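Local coordinates for aldo-keto reductase family 1 member C1 (Caenorhabditis elegans, PDB 1QWK), which probably reduces aldehydes such as aldose sugars with NADPH, as other aldo-keto reductases with a TIM-barrel fold do, at residues Val176-His179 / Pro183-Asp186; Leu229-Val234 / Glu290-Ser295; Tyr252-Gly257 / Phe274-Phe279. All coordinates share one frame; numbering follows the deposited sequence.

Interaction 1 of 3, residues Val176-His179 / Pro183-Asp186; sequences VELH and PQHD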
ATOM      1  N   VAL A 176      -1.096  -1.907  -5.503  1.00 14.17           N
ATOM      2  CA  VAL A 176      -2.395  -2.493  -5.808  1.00 14.51           C
ATOM      3  C   VAL A 176      -2.821  -3.530  -4.777  1.00 14.88           C
ATOM      4  O   VAL A 176      -2.029  -3.958  -3.936  1.00 15.69           O
ATOM      5  CB  VAL A 176      -2.372  -3.202  -7.185  1.00 13.83           C
ATOM      6  CG1 VAL A 176      -2.060  -2.206  -8.293  1.00 16.54           C
ATOM      7  CG2 VAL A 176      -1.338  -4.328  -7.176  1.00 16.53           C
ATOM      8  N   GLU A 177      -4.090  -3.915  -4.845  1.00 14.13           N
ATOM      9  CA  GLU A 177      -4.624  -4.940  -3.964  1.00 15.47           C
ATOM     10  C   GLU A 177      -3.925  -6.227  -4.383  1.00 15.40           C
ATOM     11  O   GLU A 177      -3.922  -6.575  -5.560  1.00 16.71           O
ATOM     12  CB  GLU A 177      -6.131  -5.102  -4.177  1.00 15.86           C
ATOM     13  CG  GLU A 177      -6.746  -6.184  -3.298  1.00 16.32           C
ATOM     14  CD  GLU A 177      -8.197  -6.478  -3.641  1.00 17.35           C
ATOM     15  OE1 GLU A 177      -8.842  -5.629  -4.292  1.00 18.30           O
ATOM     16  OE2 GLU A 177      -8.691  -7.557  -3.236  1.00 18.30           O
ATOM     17  N   LEU A 178      -3.321  -6.926  -3.429  1.00 16.08           N
ATOM     18  CA  LEU A 178      -2.640  -8.170  -3.744  1.00 15.89           C
ATOM     19  C   LEU A 178      -2.537  -9.044  -2.506  1.00 17.77           C
ATOM     20  O   LEU A 178      -1.978  -8.646  -1.487  1.00 17.33           O
ATOM     21  CB  LEU A 178      -1.237  -7.897  -4.310  1.00 16.65           C
ATOM     22  CG  LEU A 178      -0.496  -9.083  -4.950  1.00 17.36           C
ATOM     23  CD1 LEU A 178       0.576  -8.558  -5.897  1.00 18.21           C
ATOM     24  CD2 LEU A 178       0.115  -9.985  -3.877  1.00 18.05           C
ATOM     25  N   HIS A 179      -3.106 -10.238  -2.602  1.00 16.53           N
ATOM     26  CA  HIS A 179      -3.079 -11.203  -1.514  1.00 16.18           C
ATOM     27  C   HIS A 179      -3.308 -12.579  -2.122  1.00 17.74           C
ATOM     28  O   HIS A 179      -3.572 -12.686  -3.317  1.00 17.59           O
ATOM     29  CB  HIS A 179      -4.130 -10.878  -0.438  1.00 16.98           C
ATOM     30  CG  HIS A 179      -5.502 -10.599  -0.973  1.00 19.80           C
ATOM     31  ND1 HIS A 179      -5.837  -9.406  -1.574  1.00 22.07           N
ATOM     32  CD2 HIS A 179      -6.633 -11.345  -0.964  1.00 19.12           C
ATOM     33  CE1 HIS A 179      -7.116  -9.426  -1.907  1.00 19.76           C
ATOM     34  NE2 HIS A 179      -7.622 -10.591  -1.547  1.00 22.32           N
ATOM     35  N   PRO A 183      -4.029 -12.924  -6.398  1.00 21.41           N
ATOM     36  CA  PRO A 183      -2.612 -12.982  -6.773  1.00 21.24           C
ATOM     37  C   PRO A 183      -2.042 -11.931  -7.709  1.00 19.00           C
ATOM     38  O   PRO A 183      -0.858 -11.609  -7.623  1.00 18.62           O
ATOM     39  CB  PRO A 183      -2.465 -14.382  -7.373  1.00 24.24           C
ATOM     40  CG  PRO A 183      -3.544 -15.154  -6.766  1.00 25.57           C
ATOM     41  CD  PRO A 183      -4.694 -14.188  -6.764  1.00 23.82           C
ATOM     42  N   GLN A 184      -2.865 -11.424  -8.622  1.00 17.60           N
ATOM     43  CA  GLN A 184      -2.407 -10.425  -9.581  1.00 19.77           C
ATOM     44  C   GLN A 184      -1.147 -10.897 -10.324  1.00 20.35           C
ATOM     45  O   GLN A 184      -0.175 -10.151 -10.457  1.00 19.36           O
ATOM     46  CB  GLN A 184      -2.126  -9.106  -8.854  1.00 18.95           C
ATOM     47  CG  GLN A 184      -3.370  -8.473  -8.233  1.00 18.66           C
ATOM     48  CD  GLN A 184      -3.890  -7.289  -9.027  1.00 18.80           C
ATOM     49  OE1 GLN A 184      -4.032  -7.354 -10.251  1.00 20.22           O
ATOM     50  NE2 GLN A 184      -4.192  -6.201  -8.331  1.00 15.23           N
ATOM     51  N   HIS A 185      -1.163 -12.136 -10.808  1.00 21.32           N
ATOM     52  CA  HIS A 185      -0.011 -12.671 -11.531  1.00 21.26           C
ATOM     53  C   HIS A 185       0.343 -11.826 -12.751  1.00 21.17           C
ATOM     54  O   HIS A 185       1.512 -11.524 -12.991  1.00 21.76           O
ATOM     55  CB  HIS A 185      -0.275 -14.113 -11.977  1.00 23.35           C
ATOM     56  CG  HIS A 185      -0.403 -15.081 -10.844  1.00 25.29           C
ATOM     57  ND1 HIS A 185       0.641 -15.372  -9.992  1.00 27.02           N
ATOM     58  CD2 HIS A 185      -1.456 -15.814 -10.412  1.00 25.31           C
ATOM     59  CE1 HIS A 185       0.235 -16.240  -9.083  1.00 26.03           C
ATOM     60  NE2 HIS A 185      -1.034 -16.524  -9.316  1.00 27.56           N
ATOM     61  N   ASP A 186      -0.673 -11.443 -13.518  1.00 21.04           N
ATOM     62  CA  ASP A 186      -0.469 -10.644 -14.722  1.00 22.46           C
ATOM     63  C   ASP A 186       0.158  -9.283 -14.427  1.00 21.07           C
ATOM     64  O   ASP A 186       1.096  -8.866 -15.104  1.00 20.98           O
ATOM     65  CB  ASP A 186      -1.801 -10.448 -15.453  1.00 24.10           C
ATOM     66  CG  ASP A 186      -1.633  -9.774 -16.803  1.00 30.36           C
ATOM     67  OD1 ASP A 186      -0.955 -10.354 -17.679  1.00 33.39           O
ATOM     68  OD2 ASP A 186      -2.177  -8.666 -16.992  1.00 33.29           O
TER

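Interaction 2 of 3, residues Leu229-Val234 / Glu290-Ser295; sequences LQDQNV and EESKNS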
ATOM      1  N   LEU A 229      -6.906 -16.124   5.278  1.00 20.26           N
ATOM      2  CA  LEU A 229      -6.398 -16.568   6.574  1.00 20.76           C
ATOM      3  C   LEU A 229      -6.874 -17.953   7.002  1.00 21.04           C
ATOM      4  O   LEU A 229      -6.249 -18.589   7.853  1.00 22.96           O
ATOM      5  CB  LEU A 229      -6.762 -15.547   7.657  1.00 21.33           C
ATOM      6  CG  LEU A 229      -5.968 -14.235   7.626  1.00 22.12           C
ATOM      7  CD1 LEU A 229      -6.705 -13.166   8.424  1.00 23.00           C
ATOM      8  CD2 LEU A 229      -4.570 -14.470   8.194  1.00 23.00           C
ATOM      9  N   GLN A 230      -7.974 -18.420   6.422  1.00 21.58           N
ATOM     10  CA  GLN A 230      -8.513 -19.730   6.771  1.00 22.52           C
ATOM     11  C   GLN A 230      -8.271 -20.781   5.698  1.00 22.53           C
ATOM     12  O   GLN A 230      -8.789 -21.896   5.792  1.00 22.11           O
ATOM     13  CB  GLN A 230     -10.015 -19.632   7.051  1.00 23.88           C
ATOM     14  CG  GLN A 230     -10.389 -18.785   8.258  1.00 25.53           C
ATOM     15  CD  GLN A 230      -9.742 -19.267   9.539  1.00 27.23           C
ATOM     16  OE1 GLN A 230      -9.511 -20.462   9.723  1.00 26.52           O
ATOM     17  NE2 GLN A 230      -9.462 -18.335  10.446  1.00 28.47           N
ATOM     18  N   ASP A 231      -7.493 -20.431   4.678  1.00 21.23           N
ATOM     19  CA  ASP A 231      -7.178 -21.369   3.600  1.00 21.03           C
ATOM     20  C   ASP A 231      -6.494 -22.589   4.211  1.00 20.80           C
ATOM     21  O   ASP A 231      -5.601 -22.450   5.049  1.00 20.09           O
ATOM     22  CB  ASP A 231      -6.242 -20.714   2.580  1.00 20.32           C
ATOM     23  CG  ASP A 231      -5.832 -21.664   1.471  1.00 21.56           C
ATOM     24  OD1 ASP A 231      -6.561 -21.761   0.462  1.00 22.51           O
ATOM     25  OD2 ASP A 231      -4.787 -22.328   1.619  1.00 22.95           O
ATOM     26  N   GLN A 232      -6.910 -23.781   3.793  1.00 21.90           N
ATOM     27  CA  GLN A 232      -6.347 -25.019   4.330  1.00 23.96           C
ATOM     28  C   GLN A 232      -4.836 -25.110   4.162  1.00 22.65           C
ATOM     29  O   GLN A 232      -4.137 -25.534   5.076  1.00 22.62           O
ATOM     30  CB  GLN A 232      -7.008 -26.237   3.666  1.00 26.64           C
ATOM     31  CG  GLN A 232      -6.692 -27.567   4.351  1.00 34.42           C
ATOM     32  CD  GLN A 232      -5.343 -28.153   3.951  1.00 38.42           C
ATOM     33  OE1 GLN A 232      -4.832 -29.066   4.605  1.00 42.69           O
ATOM     34  NE2 GLN A 232      -4.769 -27.641   2.866  1.00 41.74           N
ATOM     35  N   ASN A 233      -4.338 -24.716   2.994  1.00 20.90           N
ATOM     36  CA  ASN A 233      -2.908 -24.772   2.733  1.00 21.53           C
ATOM     37  C   ASN A 233      -2.160 -23.746   3.579  1.00 20.95           C
ATOM     38  O   ASN A 233      -1.040 -24.002   4.021  1.00 21.48           O
ATOM     39  CB  ASN A 233      -2.642 -24.557   1.245  1.00 23.26           C
ATOM     40  CG  ASN A 233      -3.189 -25.694   0.390  1.00 26.27           C
ATOM     41  OD1 ASN A 233      -3.751 -25.473  -0.682  1.00 28.93           O
ATOM     42  ND2 ASN A 233      -3.017 -26.922   0.864  1.00 25.26           N
ATOM     43  N   VAL A 234      -2.776 -22.588   3.802  1.00 18.51           N
ATOM     44  CA  VAL A 234      -2.162 -21.556   4.629  1.00 19.36           C
ATOM     45  C   VAL A 234      -2.029 -22.060   6.069  1.00 20.82           C
ATOM     46  O   VAL A 234      -0.963 -21.955   6.683  1.00 21.04           O
ATOM     47  CB  VAL A 234      -2.996 -20.250   4.629  1.00 18.92           C
ATOM     48  CG1 VAL A 234      -2.465 -19.291   5.698  1.00 19.28           C
ATOM     49  CG2 VAL A 234      -2.920 -19.592   3.255  1.00 18.51           C
ATOM     50  N   GLU A 290      -1.276 -21.518  -3.687  1.00 20.08           N
ATOM     51  CA  GLU A 290      -2.139 -21.035  -4.760  1.00 21.22           C
ATOM     52  C   GLU A 290      -3.025 -22.116  -5.381  1.00 23.81           C
ATOM     53  O   GLU A 290      -3.775 -21.836  -6.312  1.00 22.57           O
ATOM     54  CB  GLU A 290      -1.289 -20.397  -5.862  1.00 23.87           C
ATOM     55  CG  GLU A 290      -0.337 -19.313  -5.366  1.00 24.96           C
ATOM     56  CD  GLU A 290       0.503 -18.715  -6.484  1.00 27.73           C
ATOM     57  OE1 GLU A 290       0.902 -19.466  -7.401  1.00 26.39           O
ATOM     58  OE2 GLU A 290       0.778 -17.496  -6.440  1.00 25.99           O
ATOM     59  N   GLU A 291      -2.962 -23.340  -4.863  1.00 25.43           N
ATOM     60  CA  GLU A 291      -3.751 -24.425  -5.440  1.00 28.15           C
ATOM     61  C   GLU A 291      -5.272 -24.239  -5.407  1.00 27.82           C
ATOM     62  O   GLU A 291      -5.969 -24.731  -6.295  1.00 27.90           O
ATOM     63  CB  GLU A 291      -3.385 -25.765  -4.793  1.00 31.83           C
ATOM     64  CG  GLU A 291      -4.165 -26.103  -3.540  1.00 38.21           C
ATOM     65  CD  GLU A 291      -3.988 -27.553  -3.111  1.00 40.52           C
ATOM     66  OE1 GLU A 291      -4.646 -27.965  -2.129  1.00 41.80           O
ATOM     67  OE2 GLU A 291      -3.193 -28.276  -3.755  1.00 41.15           O
ATOM     68  N   SER A 292      -5.792 -23.532  -4.405  1.00 26.45           N
ATOM     69  CA  SER A 292      -7.240 -23.324  -4.318  1.00 27.16           C
ATOM     70  C   SER A 292      -7.747 -22.553  -5.537  1.00 27.61           C
ATOM     71  O   SER A 292      -8.915 -22.665  -5.917  1.00 28.71           O
ATOM     72  CB  SER A 292      -7.610 -22.556  -3.042  1.00 27.08           C
ATOM     73  OG  SER A 292      -7.591 -21.155  -3.261  1.00 27.68           O
ATOM     74  N   LYS A 293      -6.857 -21.772  -6.142  1.00 26.75           N
ATOM     75  CA  LYS A 293      -7.183 -20.969  -7.318  1.00 27.87           C
ATOM     76  C   LYS A 293      -8.200 -19.860  -7.037  1.00 26.87           C
ATOM     77  O   LYS A 293      -8.695 -19.218  -7.964  1.00 27.95           O
ATOM     78  CB  LYS A 293      -7.698 -21.869  -8.448  1.00 30.68           C
ATOM     79  CG  LYS A 293      -6.707 -22.937  -8.897  1.00 33.09           C
ATOM     80  CD  LYS A 293      -5.478 -22.329  -9.563  1.00 36.00           C
ATOM     81  CE  LYS A 293      -4.484 -23.409  -9.976  1.00 38.76           C
ATOM     82  NZ  LYS A 293      -3.304 -22.847 -10.691  1.00 40.88           N
ATOM     83  N   ASN A 294      -8.519 -19.633  -5.767  1.00 25.79           N
ATOM     84  CA  ASN A 294      -9.465 -18.577  -5.417  1.00 27.44           C
ATOM     85  C   ASN A 294      -8.907 -17.226  -5.835  1.00 27.97           C
ATOM     86  O   ASN A 294      -7.759 -16.900  -5.536  1.00 27.86           O
ATOM     87  CB  ASN A 294      -9.743 -18.561  -3.912  1.00 29.24           C
ATOM     88  CG  ASN A 294     -10.718 -19.637  -3.490  1.00 30.93           C
ATOM     89  OD1 ASN A 294     -11.832 -19.712  -4.008  1.00 33.49           O
ATOM     90  ND2 ASN A 294     -10.311 -20.471  -2.543  1.00 31.74           N
ATOM     91  N   SER A 295      -9.723 -16.442  -6.530  1.00 27.40           N
ATOM     92  CA  SER A 295      -9.309 -15.122  -6.984  1.00 28.29           C
ATOM     93  C   SER A 295     -10.520 -14.215  -7.130  1.00 27.95           C
ATOM     94  O   SER A 295     -11.422 -14.482  -7.927  1.00 29.42           O
ATOM     95  CB  SER A 295      -8.581 -15.222  -8.323  1.00 29.14           C
ATOM     96  OG  SER A 295      -8.228 -13.938  -8.804  1.00 31.02           O
TER

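Interaction 3 of 3, residues Tyr252-Gly257 / Phe274-Phe279; sequences YALDRG and FEVFDF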
ATOM      1  N   TYR A 252       4.136 -14.735   1.903  1.00 17.53           N
ATOM      2  CA  TYR A 252       3.728 -15.135   0.560  1.00 18.26           C
ATOM      3  C   TYR A 252       3.936 -13.957  -0.391  1.00 18.30           C
ATOM      4  O   TYR A 252       4.574 -14.089  -1.435  1.00 17.64           O
ATOM      5  CB  TYR A 252       2.253 -15.538   0.555  1.00 18.27           C
ATOM      6  CG  TYR A 252       1.652 -15.594  -0.832  1.00 18.84           C
ATOM      7  CD1 TYR A 252       1.909 -16.667  -1.684  1.00 19.67           C
ATOM      8  CD2 TYR A 252       0.853 -14.548  -1.306  1.00 19.73           C
ATOM      9  CE1 TYR A 252       1.387 -16.697  -2.977  1.00 18.98           C
ATOM     10  CE2 TYR A 252       0.328 -14.566  -2.596  1.00 20.03           C
ATOM     11  CZ  TYR A 252       0.600 -15.643  -3.423  1.00 20.32           C
ATOM     12  OH  TYR A 252       0.087 -15.659  -4.700  1.00 20.48           O
ATOM     13  N   ALA A 253       3.391 -12.801  -0.024  1.00 17.12           N
ATOM     14  CA  ALA A 253       3.522 -11.612  -0.860  1.00 17.09           C
ATOM     15  C   ALA A 253       4.982 -11.188  -1.016  1.00 17.34           C
ATOM     16  O   ALA A 253       5.408 -10.795  -2.101  1.00 17.95           O
ATOM     17  CB  ALA A 253       2.702 -10.466  -0.273  1.00 18.03           C
ATOM     18  N   LEU A 254       5.748 -11.264   0.066  1.00 17.13           N
ATOM     19  CA  LEU A 254       7.156 -10.883   0.005  1.00 17.98           C
ATOM     20  C   LEU A 254       7.923 -11.765  -0.971  1.00 17.48           C
ATOM     21  O   LEU A 254       8.701 -11.274  -1.786  1.00 19.47           O
ATOM     22  CB  LEU A 254       7.797 -10.981   1.389  1.00 18.66           C
ATOM     23  CG  LEU A 254       7.456  -9.854   2.362  1.00 19.63           C
ATOM     24  CD1 LEU A 254       7.999 -10.179   3.745  1.00 20.06           C
ATOM     25  CD2 LEU A 254       8.054  -8.544   1.846  1.00 22.31           C
ATOM     26  N   ASP A 255       7.698 -13.071  -0.895  1.00 16.50           N
ATOM     27  CA  ASP A 255       8.409 -13.968  -1.780  1.00 19.06           C
ATOM     28  C   ASP A 255       7.888 -13.975  -3.216  1.00 20.35           C
ATOM     29  O   ASP A 255       8.491 -14.589  -4.103  1.00 22.54           O
ATOM     30  CB  ASP A 255       8.470 -15.367  -1.162  1.00 19.29           C
ATOM     31  CG  ASP A 255       9.434 -15.420   0.016  1.00 22.09           C
ATOM     32  OD1 ASP A 255      10.475 -14.733  -0.059  1.00 23.86           O
ATOM     33  OD2 ASP A 255       9.177 -16.128   1.010  1.00 23.26           O
ATOM     34  N   ARG A 256       6.780 -13.272  -3.445  1.00 19.54           N
ATOM     35  CA  ARG A 256       6.216 -13.123  -4.791  1.00 20.84           C
ATOM     36  C   ARG A 256       7.007 -11.962  -5.416  1.00 22.51           C
ATOM     37  O   ARG A 256       6.897 -11.683  -6.614  1.00 24.00           O
ATOM     38  CB  ARG A 256       4.726 -12.738  -4.736  1.00 21.08           C
ATOM     39  CG  ARG A 256       3.725 -13.879  -4.496  1.00 23.42           C
ATOM     40  CD  ARG A 256       3.510 -14.744  -5.741  1.00 22.15           C
ATOM     41  NE  ARG A 256       3.190 -13.941  -6.923  1.00 21.53           N
ATOM     42  CZ  ARG A 256       2.051 -13.277  -7.108  1.00 20.37           C
ATOM     43  NH1 ARG A 256       1.091 -13.310  -6.194  1.00 20.46           N
ATOM     44  NH2 ARG A 256       1.883 -12.553  -8.206  1.00 19.92           N
ATOM     45  N   GLY A 257       7.792 -11.280  -4.578  1.00 21.27           N
ATOM     46  CA  GLY A 257       8.609 -10.166  -5.032  1.00 22.42           C
ATOM     47  C   GLY A 257       7.974  -8.806  -4.822  1.00 22.65           C
ATOM     48  O   GLY A 257       8.282  -7.859  -5.548  1.00 23.97           O
ATOM     49  N   PHE A 274       5.458  -7.908  11.805  1.00 21.54           N
ATOM     50  CA  PHE A 274       6.861  -7.627  11.499  1.00 22.05           C
ATOM     51  C   PHE A 274       7.741  -8.866  11.613  1.00 21.39           C
ATOM     52  O   PHE A 274       8.853  -8.904  11.077  1.00 21.44           O
ATOM     53  CB  PHE A 274       7.401  -6.539  12.438  1.00 23.07           C
ATOM     54  CG  PHE A 274       8.726  -5.967  12.006  1.00 23.93           C
ATOM     55  CD1 PHE A 274       8.806  -5.132  10.891  1.00 23.64           C
ATOM     56  CD2 PHE A 274       9.893  -6.269  12.703  1.00 24.29           C
ATOM     57  CE1 PHE A 274      10.026  -4.605  10.473  1.00 25.87           C
ATOM     58  CE2 PHE A 274      11.123  -5.748  12.294  1.00 25.03           C
ATOM     59  CZ  PHE A 274      11.187  -4.912  11.174  1.00 26.12           C
ATOM     60  N   GLU A 275       7.248  -9.885  12.312  1.00 21.43           N
ATOM     61  CA  GLU A 275       8.016 -11.120  12.509  1.00 22.64           C
ATOM     62  C   GLU A 275       7.884 -12.081  11.337  1.00 22.97           C
ATOM     63  O   GLU A 275       7.386 -13.192  11.488  1.00 22.30           O
ATOM     64  CB  GLU A 275       7.560 -11.806  13.797  1.00 26.30           C
ATOM     65  CG  GLU A 275       7.742 -10.939  15.027  1.00 33.49           C
ATOM     66  CD  GLU A 275       9.191 -10.558  15.259  1.00 38.08           C
ATOM     67  OE1 GLU A 275      10.019 -11.469  15.484  1.00 43.08           O
ATOM     68  OE2 GLU A 275       9.507  -9.346  15.216  1.00 42.57           O
ATOM     69  N   VAL A 276       8.357 -11.653  10.173  1.00 21.38           N
ATOM     70  CA  VAL A 276       8.269 -12.480   8.982  1.00 21.92           C
ATOM     71  C   VAL A 276       9.613 -12.615   8.282  1.00 22.61           C
ATOM     72  O   VAL A 276       9.672 -12.967   7.104  1.00 22.90           O
ATOM     73  CB  VAL A 276       7.240 -11.895   7.994  1.00 22.01           C
ATOM     74  CG1 VAL A 276       5.854 -11.873   8.639  1.00 22.89           C
ATOM     75  CG2 VAL A 276       7.648 -10.487   7.598  1.00 21.36           C
ATOM     76  N   PHE A 277      10.694 -12.349   9.011  1.00 21.27           N
ATOM     77  CA  PHE A 277      12.028 -12.426   8.425  1.00 21.42           C
ATOM     78  C   PHE A 277      12.882 -13.588   8.928  1.00 23.30           C
ATOM     79  O   PHE A 277      14.084 -13.638   8.664  1.00 24.59           O
ATOM     80  CB  PHE A 277      12.756 -11.099   8.652  1.00 21.02           C
ATOM     81  CG  PHE A 277      12.093  -9.927   7.979  1.00 20.65           C
ATOM     82  CD1 PHE A 277      12.103  -9.812   6.590  1.00 20.95           C
ATOM     83  CD2 PHE A 277      11.438  -8.954   8.729  1.00 21.73           C
ATOM     84  CE1 PHE A 277      11.469  -8.747   5.955  1.00 19.99           C
ATOM     85  CE2 PHE A 277      10.799  -7.882   8.105  1.00 21.87           C
ATOM     86  CZ  PHE A 277      10.815  -7.779   6.712  1.00 20.48           C
ATOM     87  N   ASP A 278      12.256 -14.531   9.625  1.00 23.96           N
ATOM     88  CA  ASP A 278      12.977 -15.682  10.151  1.00 25.31           C
ATOM     89  C   ASP A 278      12.705 -16.947   9.341  1.00 25.02           C
ATOM     90  O   ASP A 278      13.047 -18.051   9.765  1.00 24.76           O
ATOM     91  CB  ASP A 278      12.599 -15.905  11.614  1.00 26.96           C
ATOM     92  CG  ASP A 278      11.132 -16.218  11.791  1.00 30.61           C
ATOM     93  OD1 ASP A 278      10.338 -15.862  10.895  1.00 31.35           O
ATOM     94  OD2 ASP A 278      10.772 -16.810  12.830  1.00 35.63           O
ATOM     95  N   PHE A 279      12.087 -16.780   8.175  1.00 23.87           N
ATOM     96  CA  PHE A 279      11.784 -17.902   7.290  1.00 22.05           C
ATOM     97  C   PHE A 279      11.485 -17.375   5.891  1.00 22.31           C
ATOM     98  O   PHE A 279      11.401 -16.166   5.691  1.00 21.13           O
ATOM     99  CB  PHE A 279      10.586 -18.711   7.819  1.00 23.59           C
ATOM    100  CG  PHE A 279       9.240 -18.054   7.602  1.00 23.87           C
ATOM    101  CD1 PHE A 279       8.231 -18.730   6.915  1.00 24.18           C
ATOM    102  CD2 PHE A 279       8.958 -16.801   8.136  1.00 23.45           C
ATOM    103  CE1 PHE A 279       6.959 -18.161   6.757  1.00 25.48           C
ATOM    104  CE2 PHE A 279       7.692 -16.222   7.984  1.00 24.80           C
ATOM    105  CZ  PHE A 279       6.691 -16.909   7.298  1.00 23.18           C
TER

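Interaction 1 of 3, residues Val176-His179 / Pro183-Asp186
Val176 meets the side-chain amide of Gln184 with one methyl: its CG2 lies 3.6 Å from Gln184 NE2, the two side chains crossing at a slant. The next residue supplies the polar part of the contact through its backbone. Glu177 O accepts from Gln184 NE2 at 2.8 Å, and the N-H...O angle of 167° makes the bond nearly straight. The donor lies in the carbonyl plane and the acceptor only 4° out of the amide plane, which should fix the rotation of the amide about its last torsion. A bend at chi2 (-104°) folds the Gln184 chain back so that NE2 reaches this oxygen, while CG passes 3.3 Å from it. Glu177 OE2 and OE1 accept from the backbone N of Leu298 and Phe299, respectively. The contact lies in the first half of the beta-alpha-beta unit of the TIM barrel formed by strand 173-177, helix 185-193 and strand 197-201: the first strand ends here, a short connection turns the chain round, and Gln184 occupies the N-cap position of the helix, its side chain reaching back to the strand end. Leu178 brings its branch across the Gln184 chain at the helix entry, where CD1 is 4.0 Å from Gln184 CB and CG is 3.7 Å from Pro183 O. At His179 the backbone carbonyl faces the proline: His179 O is 3.1 Å from Pro183 N, a nitrogen with no hydrogen to give, and Pro183 CA makes a bent CH...O approach to the same oxygen at 3.6 Å.

Interaction 2 of 3, residues Leu229-Val234 / Glu290-Ser295
Asn233 and Glu291 set two polar side chains across each other at about a right angle, the amide and carboxylate planes standing 70° apart, with Asn233 CG 3.7 Å from Glu291 OE1. The approach rests on torsions: Glu291 CG sits between its backbone N and carbonyl carbon (chi1 88°), and the chain beyond it is extended, carrying the carboxylate across the amide. With an alanine at Asn233, the Glu291 carboxylate would probably lose this polar neighbour and a gap would open beside its CG.

Asp231 and Ser292 make the second touch, Asp231 OD1 lying 3.7 Å from Ser292 CB. Asp231 caps the helix that starts after it: OD2 accepts from Val234 N at 3.0 Å through its anti lone pair, and weakly from Asn233 N at 2.8 Å, while OD1 accepts from Tyr181 OH. On the second segment, Ser292 OG closes an ST turn by accepting from Asn294 N at 3.1 Å (N-H...O angle 167°); this turn follows on from the type I beta turn Glu290-Lys293, which the bond from Lys293 N to Glu290 O closes.

The contact thus sets the first turn of helix 232-241 against the loop that follows helix 283-289; Asn233 also touches Lys288 and Leu289 of that helix, and Val234 packs on Leu249 of helix 245-255.

Interaction 3 of 3, residues Tyr252-Gly257 / Phe274-Phe279
Apolar packing carries this contact, and it converges on one methyl. Leu254 CD1 stands 3.9 Å from Val276 CG2, with the two side chains at about a right angle, and 4.4 Å from Phe277 CE1, which it meets obliquely. Leu254 has CG anti to the carbonyl carbon (chi1 -76°), which places CD1 against Val276 CG2. Behind the receiving surface, Val276 CG2 also lies 4.1 Å above the centre of the Phe277 ring, so this methyl is flanked by the leucine and by the aromatic face of its own neighbour.

The contact joins two parts of the outer layer of the TIM barrel: the C-terminal end of helix 245-255, whose Leu254 also touches Ile260 on strand 259-261, and the loop between helices 267-274 and 283-289.

Hydrogen bonds shape each side separately. The helix finishes in a Schellman motif, with Gly257 N bonded back to Leu254 O at 2.9 Å; the positive phi of Gly257 (96°) would press a side chain against the preceding carbonyl, which calls for glycine. Within the loop, Glu275 centres an inverse gamma turn, its weak bond running from Val276 N to Phe274 O. Polar ties to the helix come from residues nearby: Val276 O accepts from Arg251 NH1, and Asp255, salt-bridged to Arg251, accepts from Leu281 N in the loop's continuation.

In the fold
Interaction 1 comes first along the chain, within the unit of strand 173-177, helix 185-193 and strand 197-201; interactions 2 and 3 follow, and both segments of interaction 3 fall between those of interaction 2. Between centres, interaction 1 is about 14 Å from interaction 2 and about 16 Å from interaction 3, and interactions 2 and 3 are about 17 Å apart. Helices 232-241 and 245-255, consecutive in the chain, carry one segment each of interactions 2 and 3. Arg256 NH1 probably donates to Pro183 O at 3.0 Å, and Tyr252 OH and Glu290 OE2 are probably hydrogen-bonded at 2.6 Å. These touches tie the strand-to-helix connection to helix 245-255 and to the loop after helix 283-289.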